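Local coordinates for protein beta-mannosidase (Trichoderma harzianum, PDB 4CVU) that probably hydrolyses beta-mannosidic bonds, releasing mannose from the non-reducing ends of glycans, as a fungal enzyme of glycoside hydrolase family 2, at residues 402-405 against 406-410; 719-722 against 723-727. One frame throughout, in Å; residues are numbered along the deposited sequence.

Contact 1: residues 402-405 against 406-410; sequences DRMN and RLFDS. With CD (cadmium ion), chain B; NA (sodium ion), chain C.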
ATOM      1  N   ASP A 402      21.667   4.425  13.433  1.00 38.84           N
ATOM      2  CA  ASP A 402      20.465   4.198  14.234  1.00 38.81           C
ATOM      3  C   ASP A 402      19.869   2.819  14.014  1.00 37.37           C
ATOM      4  O   ASP A 402      19.518   2.146  14.969  1.00 35.51           O
ATOM      5  CB  ASP A 402      19.405   5.238  13.918  1.00 40.53           C
ATOM      6  CG  ASP A 402      19.667   6.568  14.575  1.00 40.79           C
ATOM      7  OD1 ASP A 402      20.579   6.690  15.413  1.00 42.90           O
ATOM      8  OD2 ASP A 402      18.922   7.530  14.253  1.00 42.37           O
ATOM      9  N   ARG A 403      19.728   2.421  12.746  1.00 37.03           N
ATOM     10  CA  ARG A 403      19.160   1.136  12.418  1.00 36.63           C
ATOM     11  C   ARG A 403      20.015   0.006  13.011  1.00 36.02           C
ATOM     12  O   ARG A 403      19.479  -0.967  13.512  1.00 38.83           O
ATOM     13  CB  ARG A 403      18.997   0.946  10.906  1.00 36.19           C
ATOM     14  CG  ARG A 403      17.716   1.538  10.319  1.00 37.45           C
ATOM     15  CD  ARG A 403      17.659   1.401   8.788  1.00 37.30           C
ATOM     16  NE  ARG A 403      17.491  -0.012   8.431  1.00 36.51           N
ATOM     17  CZ  ARG A 403      17.461  -0.512   7.196  1.00 36.45           C
ATOM     18  NH1 ARG A 403      17.527   0.283   6.157  1.00 36.37           N
ATOM     19  NH2 ARG A 403      17.286  -1.837   7.021  1.00 36.99           N
ATOM     20  N   MET A 404      21.342   0.126  12.935  1.00 36.02           N
ATOM     21  CA  MET A 404      22.221  -0.949  13.398  1.00 36.45           C
ATOM     22  C   MET A 404      22.371  -0.906  14.926  1.00 36.58           C
ATOM     23  O   MET A 404      22.469  -1.941  15.569  1.00 34.45           O
ATOM     24  CB  MET A 404      23.585  -0.884  12.716  1.00 38.35           C
ATOM     25  CG  MET A 404      23.526  -1.196  11.228  1.00 38.82           C
ATOM     26  SD  MET A 404      22.905  -2.864  10.903  1.00 39.01           S
ATOM     27  CE  MET A 404      23.945  -3.835  12.006  1.00 39.02           C
ATOM     28  N   ASN A 405      22.323   0.286  15.516  1.00 35.03           N
ATOM     29  CA  ASN A 405      22.259   0.363  16.970  1.00 36.53           C
ATOM     30  C   ASN A 405      21.006  -0.318  17.568  1.00 36.05           C
ATOM     31  O   ASN A 405      21.136  -1.111  18.523  1.00 35.45           O
ATOM     32  CB  ASN A 405      22.449   1.819  17.457  1.00 37.69           C
ATOM     33  CG  ASN A 405      23.939   2.176  17.621  1.00 39.55           C
ATOM     34  OD1 ASN A 405      24.661   1.481  18.316  1.00 40.51           O
ATOM     35  ND2 ASN A 405      24.384   3.239  16.977  1.00 40.57           N
ATOM     36  N   ARG A 406      19.825  -0.089  16.965  1.00 34.41           N
ATOM     37  CA  ARG A 406      18.601  -0.780  17.415  1.00 33.06           C
ATOM     38  C   ARG A 406      18.734  -2.295  17.288  1.00 33.04           C
ATOM     39  O   ARG A 406      18.261  -3.057  18.127  1.00 31.74           O
ATOM     40  CB  ARG A 406      17.391  -0.345  16.605  1.00 34.00           C
ATOM     41  CG  ARG A 406      17.013   1.130  16.850  1.00 34.95           C
ATOM     42  CD  ARG A 406      15.616   1.425  16.337  1.00 33.91           C
ATOM     43  NE  ARG A 406      15.491   1.493  14.892  1.00 34.37           N
ATOM     44  CZ  ARG A 406      15.673   2.612  14.164  1.00 34.97           C
ATOM     45  NH1 ARG A 406      16.058   3.731  14.713  1.00 33.62           N
ATOM     46  NH2 ARG A 406      15.473   2.589  12.850  1.00 35.34           N
ATOM     47  N   LEU A 407      19.319  -2.728  16.173  1.00 33.74           N
ATOM     48  CA  LEU A 407      19.558  -4.162  15.974  1.00 33.28           C
ATOM     49  C   LEU A 407      20.512  -4.708  17.044  1.00 34.82           C
ATOM     50  O   LEU A 407      20.332  -5.857  17.535  1.00 35.75           O
ATOM     51  CB  LEU A 407      20.105  -4.410  14.572  1.00 33.10           C
ATOM     52  CG  LEU A 407      20.413  -5.865  14.213  1.00 32.33           C
ATOM     53  CD1 LEU A 407      20.201  -6.039  12.707  1.00 32.29           C
ATOM     54  CD2 LEU A 407      21.825  -6.258  14.559  1.00 32.19           C
ATOM     55  N   PHE A 408      21.566  -3.967  17.364  1.00 33.84           N
ATOM     56  CA  PHE A 408      22.461  -4.467  18.425  1.00 35.53           C
ATOM     57  C   PHE A 408      21.811  -4.457  19.808  1.00 35.62           C
ATOM     58  O   PHE A 408      22.044  -5.378  20.581  1.00 34.55           O
ATOM     59  CB  PHE A 408      23.825  -3.782  18.411  1.00 35.63           C
ATOM     60  CG  PHE A 408      24.788  -4.448  17.483  1.00 36.49           C
ATOM     61  CD1 PHE A 408      25.586  -5.510  17.934  1.00 36.88           C
ATOM     62  CD2 PHE A 408      24.884  -4.053  16.155  1.00 36.62           C
ATOM     63  CE1 PHE A 408      26.511  -6.106  17.075  1.00 36.87           C
ATOM     64  CE2 PHE A 408      25.778  -4.666  15.294  1.00 37.56           C
ATOM     65  CZ  PHE A 408      26.578  -5.711  15.756  1.00 36.82           C
ATOM     66  N   ASP A 409      20.959  -3.471  20.089  1.00 33.95           N
ATOM     67  CA  ASP A 409      20.180  -3.518  21.327  1.00 34.95           C
ATOM     68  C   ASP A 409      19.417  -4.846  21.424  1.00 34.10           C
ATOM     69  O   ASP A 409      19.364  -5.423  22.470  1.00 35.45           O
ATOM     70  CB  ASP A 409      19.090  -2.498  21.396  1.00 33.75           C
ATOM     71  CG  ASP A 409      19.585  -1.061  21.481  1.00 34.59           C
ATOM     72  OD1 ASP A 409      20.736  -0.744  21.791  1.00 34.65           O
ATOM     73  OD2 ASP A 409      18.732  -0.228  21.313  1.00 36.69           O
ATOM     74  N   SER A 410      18.765  -5.261  20.329  1.00 34.95           N
ATOM     75  CA  SER A 410      17.937  -6.482  20.314  1.00 34.89           C
ATOM     76  C   SER A 410      18.790  -7.742  20.475  1.00 34.87           C
ATOM     77  O   SER A 410      18.342  -8.753  21.036  1.00 35.95           O
ATOM     78  CB  SER A 410      17.114  -6.556  19.006  1.00 34.63           C
ATOM     79  OG  SER A 410      16.126  -5.526  18.964  1.00 34.98           O
TER
HETATM   80 CD    CD B1024      19.559   9.369  15.316  1.00 44.89          CD
HETATM   81 NA    NA C1027      19.310   1.843  21.937  1.00 30.64          NA
HETATM   82  O   HOH W   1      17.732   3.467  20.243  1.00 59.06           O
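Arg406 folds its side chain back along the helix over the turn that starts at Asp402, a turn fixed by the bond from Arg406 N to Asp402 O (3.0 Å). Its CG stands beside its own backbone N (chi1 -67°), and bends at chi3 and chi4 lay one guanidinium face over Asp402 O and Arg403 CA, both offset toward the rim. Arg406 NH2 lies 3.5 Å from Arg403 CG. The two guanidinium planes are 12° apart, but the groups do not touch; Arg403 NH1 forms a salt bridge with Asp393. Arg406 NH1 is 4.8 Å from Asp402 OD2, too far for contact. A serine in place of Arg406 would probably strip the side-chain cover from Asp402 O and Arg403 CG and take a positive charge from the neighbourhood of the Asp402 carboxylate. That carboxylate binds a cadmium ion through Asp402 OD2 at 2.2 Å. One turn from Asn405, a sodium ion takes Asp409 OD2 at 2.2 Å, the more distant OD1 at 3.0 Å, and a water. Gln919 bonds to Asp409 OD2, and Arg439 to Asn405 OD1 and Asp409 OD1. On the buried flank, Met404 bends at chi2 and chi3, bringing its CE within 3.9 Å of Phe408 CE2. Helix 401-413 connects parallel strands 380-389 and 418-421 in a beta-alpha-beta unit; Met404, Asn405 and Phe408 pack against helix 430-439, and Arg406 reaches Leu896 of strand 895-899.

Contact 2: residues 719-722 against 723-727; sequences GLEY and DGRWK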
ATOM      1  N   GLY A 719      14.125 -13.818  13.273  1.00 31.93           N
ATOM      2  CA  GLY A 719      13.511 -13.523  14.536  1.00 31.06           C
ATOM      3  C   GLY A 719      13.185 -12.020  14.606  1.00 31.76           C
ATOM      4  O   GLY A 719      12.326 -11.642  15.344  1.00 32.50           O
ATOM      5  N   LEU A 720      13.898 -11.218  13.862  1.00 32.68           N
ATOM      6  CA  LEU A 720      13.687  -9.736  13.832  1.00 34.03           C
ATOM      7  C   LEU A 720      13.313  -9.359  12.421  1.00 35.73           C
ATOM      8  O   LEU A 720      14.034  -9.661  11.481  1.00 35.64           O
ATOM      9  CB  LEU A 720      14.949  -9.004  14.227  1.00 34.38           C
ATOM     10  CG  LEU A 720      15.673  -9.392  15.533  1.00 34.39           C
ATOM     11  CD1 LEU A 720      16.933  -8.563  15.661  1.00 35.22           C
ATOM     12  CD2 LEU A 720      14.821  -9.274  16.774  1.00 34.36           C
ATOM     13  N   GLU A 721      12.202  -8.641  12.302  1.00 36.79           N
ATOM     14  CA  GLU A 721      11.607  -8.302  11.032  1.00 37.35           C
ATOM     15  C   GLU A 721      12.334  -7.037  10.513  1.00 39.24           C
ATOM     16  O   GLU A 721      13.174  -6.454  11.230  1.00 38.52           O
ATOM     17  CB  GLU A 721      10.058  -8.156  11.199  1.00 37.61           C
ATOM     18  CG  GLU A 721       9.340  -9.433  11.680  1.00 36.37           C
ATOM     19  CD  GLU A 721       7.880  -9.210  12.108  1.00 37.00           C
ATOM     20  OE1 GLU A 721       7.325  -8.114  11.870  1.00 34.39           O
ATOM     21  OE2 GLU A 721       7.257 -10.146  12.642  1.00 34.78           O
ATOM     22  N   TYR A 722      12.068  -6.689   9.257  1.00 38.44           N
ATOM     23  CA  TYR A 722      12.837  -5.723   8.525  1.00 39.96           C
ATOM     24  C   TYR A 722      13.065  -4.450   9.324  1.00 40.50           C
ATOM     25  O   TYR A 722      14.182  -3.892   9.326  1.00 38.65           O
ATOM     26  CB  TYR A 722      12.209  -5.436   7.154  1.00 39.59           C
ATOM     27  CG  TYR A 722      12.869  -4.329   6.332  1.00 40.47           C
ATOM     28  CD1 TYR A 722      14.168  -4.461   5.786  1.00 38.89           C
ATOM     29  CD2 TYR A 722      12.189  -3.148   6.090  1.00 40.58           C
ATOM     30  CE1 TYR A 722      14.737  -3.433   5.060  1.00 39.99           C
ATOM     31  CE2 TYR A 722      12.756  -2.127   5.363  1.00 41.89           C
ATOM     32  CZ  TYR A 722      14.035  -2.277   4.821  1.00 41.62           C
ATOM     33  OH  TYR A 722      14.558  -1.223   4.068  1.00 42.36           O
ATOM     34  N   ASP A 723      12.033  -4.032  10.050  1.00 39.84           N
ATOM     35  CA  ASP A 723      12.080  -2.693  10.706  1.00 40.57           C
ATOM     36  C   ASP A 723      12.609  -2.862  12.126  1.00 39.27           C
ATOM     37  O   ASP A 723      12.763  -1.914  12.868  1.00 39.82           O
ATOM     38  CB  ASP A 723      10.733  -2.012  10.656  1.00 41.62           C
ATOM     39  CG  ASP A 723       9.697  -2.567  11.637  1.00 40.30           C
ATOM     40  OD1 ASP A 723       9.800  -3.689  12.237  1.00 38.89           O
ATOM     41  OD2 ASP A 723       8.682  -1.847  11.723  1.00 41.04           O
ATOM     42  N   GLY A 724      12.844  -4.117  12.490  1.00 37.41           N
ATOM     43  CA  GLY A 724      13.334  -4.437  13.808  1.00 38.28           C
ATOM     44  C   GLY A 724      12.357  -5.125  14.746  1.00 36.90           C
ATOM     45  O   GLY A 724      12.779  -5.563  15.801  1.00 36.98           O
ATOM     46  N   ARG A 725      11.068  -5.227  14.362  1.00 36.16           N
ATOM     47  CA  ARG A 725      10.010  -5.713  15.249  1.00 34.87           C
ATOM     48  C   ARG A 725      10.359  -7.149  15.597  1.00 33.85           C
ATOM     49  O   ARG A 725      10.703  -7.880  14.724  1.00 33.94           O
ATOM     50  CB  ARG A 725       8.650  -5.773  14.514  1.00 35.46           C
ATOM     51  CG  ARG A 725       7.513  -6.346  15.380  1.00 35.30           C
ATOM     52  CD  ARG A 725       6.167  -6.395  14.706  1.00 35.02           C
ATOM     53  NE  ARG A 725       5.593  -5.052  14.625  1.00 35.91           N
ATOM     54  CZ  ARG A 725       4.747  -4.495  15.507  1.00 37.25           C
ATOM     55  NH1 ARG A 725       4.316  -5.153  16.571  1.00 37.35           N
ATOM     56  NH2 ARG A 725       4.331  -3.225  15.313  1.00 37.79           N
ATOM     57  N   TRP A 726      10.198  -7.494  16.848  1.00 34.74           N
ATOM     58  CA  TRP A 726      10.370  -8.853  17.359  1.00 35.39           C
ATOM     59  C   TRP A 726       9.198  -9.773  17.000  1.00 36.15           C
ATOM     60  O   TRP A 726       8.055  -9.480  17.289  1.00 37.16           O
ATOM     61  CB  TRP A 726      10.526  -8.779  18.856  1.00 35.41           C
ATOM     62  CG  TRP A 726      11.837  -8.258  19.300  1.00 35.13           C
ATOM     63  CD1 TRP A 726      12.573  -7.329  18.699  1.00 35.78           C
ATOM     64  CD2 TRP A 726      12.591  -8.696  20.435  1.00 35.80           C
ATOM     65  NE1 TRP A 726      13.741  -7.101  19.392  1.00 36.28           N
ATOM     66  CE2 TRP A 726      13.774  -7.928  20.468  1.00 35.23           C
ATOM     67  CE3 TRP A 726      12.354  -9.608  21.458  1.00 34.20           C
ATOM     68  CZ2 TRP A 726      14.739  -8.088  21.441  1.00 36.07           C
ATOM     69  CZ3 TRP A 726      13.304  -9.752  22.443  1.00 35.86           C
ATOM     70  CH2 TRP A 726      14.507  -9.010  22.407  1.00 35.45           C
ATOM     71  N   LYS A 727       9.518 -10.925  16.427  1.00 37.97           N
ATOM     72  CA  LYS A 727       8.617 -12.048  16.371  1.00 38.73           C
ATOM     73  C   LYS A 727       8.511 -12.622  17.773  1.00 39.58           C
ATOM     74  O   LYS A 727       9.069 -12.066  18.721  1.00 40.20           O
ATOM     75  CB  LYS A 727       9.136 -13.134  15.410  1.00 38.13           C
ATOM     76  CG  LYS A 727       9.260 -12.682  13.957  1.00 39.05           C
ATOM     77  CD  LYS A 727       9.358 -13.875  13.007  1.00 39.00           C
ATOM     78  CE  LYS A 727       9.596 -13.402  11.568  1.00 40.92           C
ATOM     79  NZ  LYS A 727       9.867 -14.453  10.542  1.00 41.17           N
TER
HETATM   80  O   HOH W   2       6.205  -9.822  15.089  1.00 43.64           O
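Leu720 sets its CD2 methyl over the five-membered ring of Trp726, 3.7 Å from the centroid and 23° off the normal, a CH-pi contact. Phe898 stacks on the same tryptophan. This is the tightly packed part. Across the backbone from it lies a buried polar layer, where Glu721 runs alongside Arg725 without forming a salt bridge: Glu721 OE1 is 3.5 Å from Arg725 CD, and the carboxylate and guanidinium planes are 35° apart. Thr605 and Ser602 bond to OE1, whereas the Arg725 head turns to His891 O. A bridging water donates to Glu721 OE2 at 2.7 Å and to Trp726 O. Lys727 CG approaches Glu721 OE2, at 3.5 Å, while its NZ goes to Ser599. The looser side is the turn itself, where Tyr722, Asp723 and Gly724 are partly exposed. There Asp723 OD1 accepts from Arg725 N at 2.9 Å in an Asx turn, and Gly724 N bonds to Glu721 O (2.7 Å), closing a type I turn. Gly724 has a positive phi (109°) that would press a side chain against the preceding carbonyl. Bonds from Glu721 N to Arg725 O (2.9 Å) and Lys727 N to Gly719 O flank the single Leu720–Trp726 bridge, making a hairpin-like reversal that fits a type I turn with a G1 bulge.

In the fold
Contact 1 comes first along the chain, on helix 401-413; contact 2 follows some three hundred residues later, in the loop between strand 702-705 and helix 729-736. Their centres are nevertheless only about 11 Å apart. Strands 380-389 and 702-705, which precede the two regions, pair in parallel within one mixed sheet. Three contacts join them: a probable hydrogen bond of 2.9 Å between Ser410 OG and Trp726 NE1, and packing of Arg403 on Tyr722 and of Ser410 on Leu720. Asp393 binds both Arg403 and Tyr722. Phe898 of strand 895-899, in the C-terminal Ig-fold domain, touches Asp409, Ser410 and Trp726, so that domain packs on both the helix and the loop.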